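Local coordinates for ThiJ/PfpI domain protein (Brachyspira murdochii, PDB 4HCJ) that is of unknown function but belongs to the DJ-1/PfpI family, binds magnesium, and may act as a hydrolase, at residues G46-Q49 and M55-I58; D71-V76 and K95-N100; T83-W88 and I107-V112; V112-A115 and I119-E122. One frame throughout, in Å; residues are numbered along the deposited sequence.

Contact 1: residues G46-Q49 and M55-I58. With FMT (formic acid), chain F.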
loop_
_atom_site.group_PDB
_atom_site.type_symbol
_atom_site.label_atom_id
_atom_site.label_comp_id
_atom_site.label_asym_id
_atom_site.label_seq_id
_atom_site.Cartn_x
_atom_site.Cartn_y
_atom_site.Cartn_z
ATOM N N GLY A 46 -10.897 -11.051 -10.878
ATOM C CA GLY A 46 -11.951 -11.838 -10.268
ATOM C C GLY A 46 -12.073 -11.487 -8.803
ATOM O O GLY A 46 -11.624 -10.427 -8.372
ATOM N N THR A 47 -12.652 -12.388 -8.030
ATOM C CA THR A 47 -12.986 -12.095 -6.648
ATOM C C THR A 47 -11.838 -12.434 -5.715
ATOM O O THR A 47 -11.362 -13.574 -5.705
ATOM C CB THR A 47 -14.240 -12.866 -6.238
ATOM O OG1 THR A 47 -15.272 -12.583 -7.188
ATOM C CG2 THR A 47 -14.666 -12.466 -4.829
ATOM N N ALA A 48 -11.401 -11.434 -4.956
ATOM C CA ALA A 48 -10.406 -11.597 -3.904
ATOM C C ALA A 48 -11.086 -11.924 -2.579
ATOM O O ALA A 48 -12.224 -11.513 -2.336
ATOM C CB ALA A 48 -9.607 -10.327 -3.754
ATOM N N GLN A 49 -10.393 -12.654 -1.710
ATOM C CA GLN A 49 -10.951 -12.979 -0.395
ATOM C C GLN A 49 -9.910 -12.749 0.687
ATOM O O GLN A 49 -8.785 -13.239 0.600
ATOM C CB GLN A 49 -11.448 -14.419 -0.340
ATOM C CG GLN A 49 -12.051 -14.795 0.992
ATOM C CD GLN A 49 -12.531 -16.232 1.000
ATOM O OE1 GLN A 49 -13.501 -16.575 0.328
ATOM N NE2 GLN A 49 -11.842 -17.085 1.750
HETATM N N MSE A 55 -14.842 -10.267 0.957
HETATM C CA MSE A 55 -14.594 -10.340 -0.475
HETATM C C MSE A 55 -14.605 -8.973 -1.131
HETATM O O MSE A 55 -15.271 -8.037 -0.669
HETATM C CB MSE A 55 -15.609 -11.268 -1.141
HETATM C CG MSE A 55 -15.279 -12.742 -0.911
HETATM SE SE MSE A 55 -16.641 -13.954 -1.525
HETATM C CE MSE A 55 -17.929 -13.525 -0.144
ATOM N N THR A 56 -13.862 -8.875 -2.226
ATOM C CA THR A 56 -13.924 -7.695 -3.056
ATOM C C THR A 56 -13.453 -8.076 -4.451
ATOM O O THR A 56 -12.721 -9.044 -4.628
ATOM C CB THR A 56 -13.078 -6.529 -2.459
ATOM O OG1 THR A 56 -13.478 -5.312 -3.081
ATOM C CG2 THR A 56 -11.576 -6.757 -2.667
ATOM N N ASN A 57 -13.877 -7.367 -5.483
ATOM C CA ASN A 57 -13.365 -7.737 -6.799
ATOM C C ASN A 57 -12.082 -6.991 -7.162
ATOM O O ASN A 57 -11.861 -5.847 -6.781
ATOM C CB ASN A 57 -14.427 -7.628 -7.906
ATOM C CG ASN A 57 -15.499 -8.739 -7.833
ATOM O OD1 ASN A 57 -15.310 -9.806 -7.231
ATOM N ND2 ASN A 57 -16.628 -8.489 -8.478
ATOM N N ILE A 58 -11.241 -7.696 -7.895
ATOM C CA ILE A 58 -9.984 -7.206 -8.424
ATOM C C ILE A 58 -10.277 -6.581 -9.781
ATOM O O ILE A 58 -10.777 -7.255 -10.691
ATOM C CB ILE A 58 -8.954 -8.330 -8.567
ATOM C CG1 ILE A 58 -8.649 -8.960 -7.211
ATOM C CG2 ILE A 58 -7.702 -7.806 -9.242
ATOM C CD1 ILE A 58 -8.195 -10.414 -7.302
HETATM C C FMT F . -12.489 -3.142 -6.140
HETATM O O1 FMT F . -12.485 -1.920 -6.406
HETATM O O2 FMT F . -13.452 -3.870 -5.799
#

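Contact 2: residues D71-V76 and K95-N100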
loop_
_atom_site.group_PDB
_atom_site.type_symbol
_atom_site.label_atom_id
_atom_site.label_comp_id
_atom_site.label_asym_id
_atom_site.label_seq_id
_atom_site.Cartn_x
_atom_site.Cartn_y
_atom_site.Cartn_z
ATOM N N ASP A 71 -3.362 8.750 -8.160
ATOM C CA ASP A 71 -2.568 9.678 -7.357
ATOM C C ASP A 71 -1.664 8.958 -6.357
ATOM O O ASP A 71 -0.699 9.551 -5.859
ATOM C CB ASP A 71 -3.486 10.622 -6.576
ATOM C CG ASP A 71 -4.352 11.489 -7.466
ATOM O OD1 ASP A 71 -3.988 11.732 -8.641
ATOM O OD2 ASP A 71 -5.398 11.933 -6.956
ATOM N N ALA A 72 -1.992 7.717 -6.020
ATOM C CA ALA A 72 -1.310 6.970 -4.970
ATOM C C ALA A 72 -1.470 5.494 -5.240
ATOM O O ALA A 72 -2.474 5.070 -5.843
ATOM C CB ALA A 72 -1.910 7.289 -3.613
ATOM N N VAL A 73 -0.510 4.728 -4.741
ATOM C CA VAL A 73 -0.622 3.282 -4.630
ATOM C C VAL A 73 -0.523 2.911 -3.157
ATOM O O VAL A 73 0.236 3.526 -2.401
ATOM C CB VAL A 73 0.445 2.559 -5.499
ATOM C CG1 VAL A 73 1.875 2.906 -5.062
ATOM C CG2 VAL A 73 0.243 1.059 -5.476
ATOM N N VAL A 74 -1.328 1.928 -2.768
ATOM C CA VAL A 74 -1.382 1.427 -1.392
ATOM C C VAL A 74 -1.133 -0.074 -1.401
ATOM O O VAL A 74 -1.930 -0.851 -1.973
ATOM C CB VAL A 74 -2.748 1.720 -0.757
ATOM C CG1 VAL A 74 -2.873 1.056 0.613
ATOM C CG2 VAL A 74 -2.994 3.228 -0.671
ATOM N N PHE A 75 -0.040 -0.485 -0.766
ATOM C CA PHE A 75 0.322 -1.897 -0.615
ATOM C C PHE A 75 -0.279 -2.432 0.679
ATOM O O PHE A 75 0.130 -2.040 1.779
ATOM C CB PHE A 75 1.849 -2.054 -0.624
ATOM C CG PHE A 75 2.477 -1.693 -1.940
ATOM C CD1 PHE A 75 2.605 -2.647 -2.946
ATOM C CD2 PHE A 75 2.933 -0.402 -2.189
ATOM C CE1 PHE A 75 3.157 -2.319 -4.179
ATOM C CE2 PHE A 75 3.482 -0.073 -3.427
ATOM C CZ PHE A 75 3.586 -1.033 -4.419
ATOM N N VAL A 76 -1.256 -3.323 0.540
ATOM C CA VAL A 76 -1.929 -3.939 1.671
ATOM C C VAL A 76 -1.203 -5.216 2.076
ATOM O O VAL A 76 -0.676 -5.932 1.216
ATOM C CB VAL A 76 -3.421 -4.225 1.302
ATOM C CG1 VAL A 76 -4.100 -5.155 2.295
ATOM C CG2 VAL A 76 -4.186 -2.908 1.187
ATOM N N LYS A 95 8.282 1.259 -7.493
ATOM C CA LYS A 95 9.253 2.142 -8.126
ATOM C C LYS A 95 8.590 3.059 -9.153
ATOM O O LYS A 95 8.923 4.244 -9.245
ATOM C CB LYS A 95 10.365 1.323 -8.785
ATOM C CG LYS A 95 11.168 0.502 -7.788
ATOM C CD LYS A 95 12.369 -0.176 -8.411
ATOM C CE LYS A 95 12.446 -1.637 -8.001
ATOM N NZ LYS A 95 11.638 -2.503 -8.907
ATOM N N LEU A 96 7.650 2.503 -9.917
ATOM C CA LEU A 96 6.940 3.272 -10.945
ATOM C C LEU A 96 6.231 4.466 -10.317
ATOM O O LEU A 96 6.320 5.599 -10.800
ATOM C CB LEU A 96 5.916 2.385 -11.654
ATOM C CG LEU A 96 5.011 3.047 -12.700
ATOM C CD1 LEU A 96 5.803 3.422 -13.922
ATOM C CD2 LEU A 96 3.857 2.104 -13.038
ATOM N N PHE A 97 5.496 4.215 -9.239
ATOM C CA PHE A 97 4.763 5.294 -8.589
ATOM C C PHE A 97 5.717 6.307 -7.974
ATOM O O PHE A 97 5.514 7.513 -8.101
ATOM C CB PHE A 97 3.761 4.744 -7.575
ATOM C CG PHE A 97 2.436 4.376 -8.194
ATOM C CD1 PHE A 97 2.300 3.270 -9.008
ATOM C CD2 PHE A 97 1.318 5.158 -7.960
ATOM C CE1 PHE A 97 1.081 2.958 -9.580
ATOM C CE2 PHE A 97 0.090 4.851 -8.537
ATOM C CZ PHE A 97 -0.023 3.751 -9.350
ATOM N N LEU A 98 6.775 5.828 -7.318
ATOM C CA LEU A 98 7.736 6.762 -6.725
ATOM C C LEU A 98 8.346 7.664 -7.793
ATOM O O LEU A 98 8.435 8.884 -7.620
ATOM C CB LEU A 98 8.832 6.038 -5.957
ATOM C CG LEU A 98 9.624 6.964 -5.026
ATOM C CD1 LEU A 98 8.812 7.363 -3.797
ATOM C CD2 LEU A 98 10.938 6.315 -4.637
ATOM N N ASP A 99 8.781 7.061 -8.895
ATOM C CA ASP A 99 9.476 7.807 -9.951
ATOM C C ASP A 99 8.567 8.794 -10.671
ATOM O O ASP A 99 9.044 9.759 -11.257
ATOM C CB ASP A 99 10.103 6.846 -10.957
ATOM C CG ASP A 99 11.290 6.086 -10.384
ATOM O OD1 ASP A 99 11.761 6.447 -9.281
ATOM O OD2 ASP A 99 11.752 5.134 -11.043
ATOM N N ASN A 100 7.265 8.542 -10.626
ATOM C CA ASN A 100 6.296 9.438 -11.229
ATOM C C ASN A 100 5.715 10.425 -10.243
ATOM O O ASN A 100 4.674 11.029 -10.501
ATOM C CB ASN A 100 5.207 8.651 -11.943
ATOM C CG ASN A 100 5.675 8.145 -13.289
ATOM O OD1 ASN A 100 5.691 8.893 -14.265
ATOM N ND2 ASN A 100 6.089 6.900 -13.350
#

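Contact 3: residues T83-W88 and I107-V112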
loop_
_atom_site.group_PDB
_atom_site.type_symbol
_atom_site.label_atom_id
_atom_site.label_comp_id
_atom_site.label_asym_id
_atom_site.label_seq_id
_atom_site.Cartn_x
_atom_site.Cartn_y
_atom_site.Cartn_z
ATOM N N THR A 83 3.493 -13.769 -0.404
ATOM C CA THR A 83 3.643 -14.290 -1.759
ATOM C C THR A 83 4.077 -13.225 -2.770
ATOM O O THR A 83 4.546 -13.557 -3.844
ATOM C CB THR A 83 2.332 -14.978 -2.259
ATOM O OG1 THR A 83 1.295 -14.005 -2.457
ATOM C CG2 THR A 83 1.871 -16.031 -1.243
ATOM N N LEU A 84 3.910 -11.948 -2.419
ATOM C CA LEU A 84 4.233 -10.818 -3.293
ATOM C C LEU A 84 5.522 -10.099 -2.910
ATOM O O LEU A 84 5.963 -9.205 -3.628
ATOM C CB LEU A 84 3.092 -9.805 -3.249
ATOM C CG LEU A 84 1.713 -10.312 -3.670
ATOM C CD1 LEU A 84 0.662 -9.212 -3.505
ATOM C CD2 LEU A 84 1.755 -10.817 -5.097
ATOM N N TRP A 85 6.134 -10.482 -1.796
ATOM C CA TRP A 85 7.287 -9.761 -1.288
ATOM C C TRP A 85 8.469 -9.735 -2.249
ATOM O O TRP A 85 9.186 -8.723 -2.344
ATOM C CB TRP A 85 7.715 -10.374 0.026
ATOM C CG TRP A 85 6.911 -9.979 1.202
ATOM C CD1 TRP A 85 5.839 -9.114 1.246
ATOM C CD2 TRP A 85 7.140 -10.405 2.541
ATOM N NE1 TRP A 85 5.384 -8.984 2.545
ATOM C CE2 TRP A 85 6.182 -9.756 3.358
ATOM C CE3 TRP A 85 8.068 -11.270 3.136
ATOM C CZ2 TRP A 85 6.149 -9.936 4.740
ATOM C CZ3 TRP A 85 8.026 -11.444 4.499
ATOM C CH2 TRP A 85 7.076 -10.782 5.285
ATOM N N ASP A 86 8.707 -10.864 -2.917
ATOM C CA ASP A 86 9.842 -10.986 -3.831
ATOM C C ASP A 86 9.429 -10.904 -5.295
ATOM O O ASP A 86 10.189 -11.286 -6.172
ATOM C CB ASP A 86 10.613 -12.284 -3.554
ATOM C CG ASP A 86 11.318 -12.258 -2.207
ATOM O OD1 ASP A 86 11.830 -11.184 -1.809
ATOM O OD2 ASP A 86 11.346 -13.309 -1.544
ATOM N N ASP A 87 8.237 -10.388 -5.556
ATOM C CA ASP A 87 7.713 -10.346 -6.908
ATOM C C ASP A 87 8.175 -9.072 -7.622
ATOM O O ASP A 87 7.955 -7.961 -7.143
ATOM C CB ASP A 87 6.191 -10.404 -6.815
ATOM C CG ASP A 87 5.531 -10.677 -8.147
ATOM O OD1 ASP A 87 5.645 -9.880 -9.071
ATOM O OD2 ASP A 87 4.866 -11.710 -8.268
ATOM N N TRP A 88 8.806 -9.238 -8.782
ATOM C CA TRP A 88 9.299 -8.088 -9.515
ATOM C C TRP A 88 8.182 -7.139 -9.958
ATOM O O TRP A 88 8.437 -5.950 -10.172
ATOM C CB TRP A 88 10.177 -8.513 -10.706
ATOM C CG TRP A 88 9.438 -9.171 -11.820
ATOM C CD1 TRP A 88 9.234 -10.506 -11.988
ATOM C CD2 TRP A 88 8.807 -8.522 -12.940
ATOM N NE1 TRP A 88 8.514 -10.730 -13.134
ATOM C CE2 TRP A 88 8.236 -9.534 -13.740
ATOM C CE3 TRP A 88 8.665 -7.186 -13.336
ATOM C CZ2 TRP A 88 7.544 -9.257 -14.921
ATOM C CZ3 TRP A 88 7.977 -6.912 -14.513
ATOM C CH2 TRP A 88 7.414 -7.943 -15.279
ATOM N N ILE A 107 0.986 -0.610 4.318
ATOM C CA ILE A 107 0.542 -0.902 5.660
ATOM C C ILE A 107 0.824 -2.348 6.004
ATOM O O ILE A 107 0.647 -3.256 5.183
ATOM C CB ILE A 107 -0.956 -0.512 5.869
ATOM C CG1 ILE A 107 -1.416 -0.832 7.293
ATOM C CG2 ILE A 107 -1.869 -1.127 4.804
ATOM C CD1 ILE A 107 -2.719 -0.145 7.697
ATOM N N GLY A 108 1.295 -2.567 7.221
ATOM C CA GLY A 108 1.599 -3.915 7.657
ATOM C C GLY A 108 2.580 -4.573 6.704
ATOM O O GLY A 108 3.559 -3.967 6.272
ATOM N N SER A 109 2.312 -5.829 6.365
ATOM C CA SER A 109 3.222 -6.577 5.502
ATOM C C SER A 109 3.406 -5.969 4.104
ATOM O O SER A 109 4.370 -6.295 3.421
ATOM C CB SER A 109 2.799 -8.032 5.412
ATOM O OG SER A 109 2.959 -8.644 6.677
ATOM N N GLY A 110 2.503 -5.080 3.682
ATOM C CA GLY A 110 2.719 -4.389 2.423
ATOM C C GLY A 110 4.006 -3.574 2.377
ATOM O O GLY A 110 4.596 -3.383 1.306
ATOM N N VAL A 111 4.464 -3.095 3.539
ATOM C CA VAL A 111 5.682 -2.289 3.595
ATOM C C VAL A 111 6.890 -3.086 3.089
ATOM O O VAL A 111 7.826 -2.502 2.547
ATOM C CB VAL A 111 5.918 -1.742 5.026
ATOM C CG1 VAL A 111 7.211 -0.936 5.120
ATOM C CG2 VAL A 111 4.733 -0.874 5.455
ATOM N N VAL A 112 6.892 -4.413 3.284
ATOM C CA VAL A 112 8.015 -5.228 2.843
ATOM C C VAL A 112 8.224 -5.169 1.325
ATOM O O VAL A 112 9.356 -5.218 0.855
ATOM C CB VAL A 112 7.919 -6.662 3.369
ATOM C CG1 VAL A 112 9.071 -7.522 2.850
ATOM C CG2 VAL A 112 7.888 -6.654 4.889
#

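Contact 4: residues V112-A115 and I119-E122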
loop_
_atom_site.group_PDB
_atom_site.type_symbol
_atom_site.label_atom_id
_atom_site.label_comp_id
_atom_site.label_asym_id
_atom_site.label_seq_id
_atom_site.Cartn_x
_atom_site.Cartn_y
_atom_site.Cartn_z
ATOM N N VAL A 112 6.892 -4.413 3.284
ATOM C CA VAL A 112 8.015 -5.228 2.843
ATOM C C VAL A 112 8.224 -5.169 1.325
ATOM O O VAL A 112 9.356 -5.218 0.855
ATOM C CB VAL A 112 7.919 -6.662 3.369
ATOM C CG1 VAL A 112 9.071 -7.522 2.850
ATOM C CG2 VAL A 112 7.888 -6.654 4.889
ATOM N N ILE A 113 7.140 -5.057 0.549
ATOM C CA ILE A 113 7.290 -4.916 -0.896
ATOM C C ILE A 113 8.110 -3.666 -1.208
ATOM O O ILE A 113 9.009 -3.676 -2.054
ATOM C CB ILE A 113 5.930 -4.857 -1.599
ATOM C CG1 ILE A 113 5.198 -6.202 -1.440
ATOM C CG2 ILE A 113 6.080 -4.494 -3.079
ATOM C CD1 ILE A 113 3.723 -6.157 -1.854
HETATM N N MSE A 114 7.754 -2.564 -0.553
HETATM C CA MSE A 114 8.465 -1.302 -0.736
HETATM C C MSE A 114 9.941 -1.401 -0.309
HETATM O O MSE A 114 10.842 -0.911 -1.015
HETATM C CB MSE A 114 7.728 -0.200 0.019
HETATM C CG MSE A 114 6.332 0.067 -0.571
HETATM SE SE MSE A 114 5.102 0.968 0.638
HETATM C CE MSE A 114 6.047 2.643 0.939
ATOM N N ALA A 115 10.182 -2.061 0.822
ATOM C CA ALA A 115 11.546 -2.245 1.287
ATOM C C ALA A 115 12.353 -3.043 0.266
ATOM O O ALA A 115 13.483 -2.682 -0.078
ATOM C CB ALA A 115 11.542 -2.953 2.631
ATOM N N ILE A 119 13.094 1.227 -2.269
ATOM C CA ILE A 119 12.627 2.608 -2.201
ATOM C C ILE A 119 12.580 3.158 -0.784
ATOM O O ILE A 119 12.220 4.314 -0.588
ATOM C CB ILE A 119 11.263 2.820 -2.912
ATOM C CG1 ILE A 119 10.101 2.111 -2.189
ATOM C CG2 ILE A 119 11.351 2.437 -4.402
ATOM C CD1 ILE A 119 8.754 2.767 -2.487
ATOM N N LEU A 120 12.972 2.354 0.197
ATOM C CA LEU A 120 12.953 2.794 1.589
ATOM C C LEU A 120 14.357 2.977 2.164
ATOM O O LEU A 120 14.509 3.174 3.376
ATOM C CB LEU A 120 12.150 1.847 2.480
ATOM C CG LEU A 120 10.709 1.588 2.030
ATOM C CD1 LEU A 120 10.001 0.670 3.030
ATOM C CD2 LEU A 120 9.936 2.880 1.861
ATOM N N GLU A 121 15.392 2.922 1.325
ATOM C CA GLU A 121 16.743 3.094 1.841
ATOM C C GLU A 121 16.917 4.488 2.439
ATOM O O GLU A 121 16.672 5.496 1.770
ATOM C CB GLU A 121 17.778 2.844 0.751
ATOM C CG GLU A 121 17.726 1.460 0.165
ATOM C CD GLU A 121 19.032 1.069 -0.495
ATOM O OE1 GLU A 121 19.412 1.685 -1.513
ATOM O OE2 GLU A 121 19.693 0.136 0.005
ATOM N N GLU A 122 17.326 4.543 3.706
ATOM C CA GLU A 122 17.535 5.799 4.428
ATOM C C GLU A 122 16.235 6.582 4.652
ATOM O O GLU A 122 16.291 7.770 4.928
ATOM C CB GLU A 122 18.614 6.669 3.768
ATOM C CG GLU A 122 19.797 5.880 3.255
ATOM C CD GLU A 122 20.484 5.056 4.320
ATOM O OE1 GLU A 122 20.624 5.554 5.455
ATOM O OE2 GLU A 122 20.892 3.902 4.031
HETATM O O HOH W 1 14.359 -0.141 0.694
#

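Contact 1: residues G46-Q49 and M55-I58
Thr47 and Asn57 are joined by their side chains on the face of a beta hairpin that also carries Gln49 and Met55, all four exposed: Thr47 OG1 donates to Asn57 OD1 at 2.8 Å, tilted out of the carbonyl plane, although Asn57 has a second conformer in which this bond may differ. The hairpin, strands 46-50 and 55-61, closes one edge of the mixed sheet of the alpha-beta-alpha sandwich, and its segments diverge markedly from exact antiparallelism, with 139° between their directions. Thr47 and Asn57 form a non-hydrogen-bonded pair, so their side chains link a level that the backbone leaves unlinked. One level on, Ala48 N reaches Thr56 O at 2.7 Å and Thr56 N returns to Ala48 O at 3.1 Å. On the opposite face, with Ala48 and Thr56, Ile58 turns CG1 toward Ala48 (chi1 -61°), and its extended second torsion carries CD1 to 3.8 Å from Ala48 CB. Cutting Ile58 back to an alanine is likely to strip Ala48 CB of this apolar neighbour. Thr56 OG1 is hydrogen-bonded to Tyr24 OH. At the Gly46 end, Ile58 N donates almost straight to Gly46 O, 2.8 Å away with 169° at the hydrogen.

Contact 2: residues D71-V76 and K95-N100
Val73, on the strand 72-75, presses its side chain on one face of the Phe97 ring, which projects from the helix 88-99 toward the sheet. The evidence is a CH-pi contact: Val73 CB lies 3.7 Å from the ring centroid and only 10° off the ring normal, so the branch point itself, rather than a methyl, stands over the middle of the ring. The valine's first torsion explains where the methyls go. CG1 occupies the site between backbone N and carbonyl carbon (chi1 61°), a seldom-used choice for valine, and is thereby directed to the root of the ring, 3.5 Å from Phe97 CG. The same methyl also touches the phenylalanine's own stem, with Val73 CG1 3.6 Å from Phe97 CB. On the helix side, Phe97 chi1 is -86°, well beyond the usual staggered value, and one flank of the ring, at CE2, meets the strand backbone obliquely, 3.7 Å from Ala72 C. Phe70, Lys102 and Val104 also touch Phe97. Just past the last helical turn, Asn100 curls back, its ND2 donating to Leu96 O at 2.9 Å; the backbone N of Asn100 grips that oxygen from the opposite face. Side-chain packing of a helix on the strand that precedes it is typical of the beta-alpha-beta crossover, here strand 72-75, helix 88-99 and strand 103-107.

Contact 3: residues T83-W88 and I107-V112
A buried aromatic-aliphatic contact, with one weak hydrogen bond, fixes Trp85 of the loop before helix 88-99 against Val112 in helix 110-116 and Ser109 in the turn leading to it. Val112 CG1 sits 3.6 Å from the centroid of the five-membered ring of Trp85, 14° off its normal, which is direct evidence for a CH-pi approach over the face. The rest of the valine spreads along the indole: Val112 CB lies 3.5 Å from Trp85 NE1, while its CG2 reaches toward the benzene half, 3.7 Å from Trp85 CZ2. This spread follows from the torsion that sets CG1 anti to the backbone N (chi1 178°). Ser109 CB meets the indole at its edge, in the ring plane, 3.9 Å from Trp85 CZ2. The other end of Ser109 serves a different partner, its OG being hydrogen-bonded to Asp131, and His134 brings its ring against that of Trp85. The segment 107-112 leaves strand 103-107 through a type II' turn from Ile107 to Gly110, in which Gly108 has positive phi. In DJ-1-like relatives this tight strand-to-helix turn carries the nucleophilic cysteine; Gly108 probably holds the equivalent place here. Trp85 NE1 donates to Ser109 O at 3.0 Å, but the angle at the hydrogen is only 134°. That oxygen also receives Val112 N, at 3.1 Å. Across this contact the indole is therefore probably held mainly by van der Waals and CH-pi contact, the bent N-H bond adding a polar tie to an oxygen already engaged.

Contact 4: residues V112-A115 and I119-E122
The C-terminal end of helix 110-116 is folded over by the loop that leaves it toward strand 124-125, and Met114 and Ala115 on the helix meet Ile119 and Leu120 on the loop. In this alpha-beta-alpha sandwich the contact lies between sheet and neighbouring helix: Met114 and Leu120 both touch Ile153 of strand 153-156, and Ile119 also packs on Ala94 and Leu98 of helix 88-99. Leu120 carries much of the apolar contact. Its CD1 comes over the helix backbone, 3.5 Å from Ala115 N, and also touches two side chains, 3.9 Å from Met114 CB and 4.0 Å from Ala115 CB. The other branch meets the selenomethionine tip, with Leu120 CD2 4.0 Å from Met114 CE, because the Met114 chain is bent at its last torsion (chi3 61°). With an alanine at Leu120 both branches are gone, which is likely to open a gap over Ala115 and leave the Met114 end freer to turn. Ile119 approaches from a different side: with CG1 between its backbone N and carbonyl carbon (chi1 68°), that carbon comes to 3.3 Å from Met114 O. The Ala115 side chain is about 7 Å from that of His137, a magnesium-binding residue, although no magnesium is bound to it in this chain. Main-chain polar groups close the junction. Ile119 N makes a weak bond to Met114 O, with 163° at the hydrogen, and the next pair is joined through a single water, which donates to Ala115 O at 2.8 Å and accepts from Leu120 N at 2.9 Å.

In the fold
Contact 1 stands apart, at the sheet's edge with centres 19 to 27 Å from those of the others; half of its touching residues are exposed, and backbone bonding between strands dominates it. The touching residues of contacts 2, 3 and 4 are all buried and rely mainly on apolar side chains, with rings taking part in contacts 2 and 3. These three adjoin one another: Phe75 of 71-76 packs on Met114 and Ile113, and its O lies 3.0 Å from Ile107 N, a probable hydrogen bond. Contacts 3 and 4 share Val112 and grip opposite ends of helix 110-116, the first at its start and the second at its close, where a water mediates.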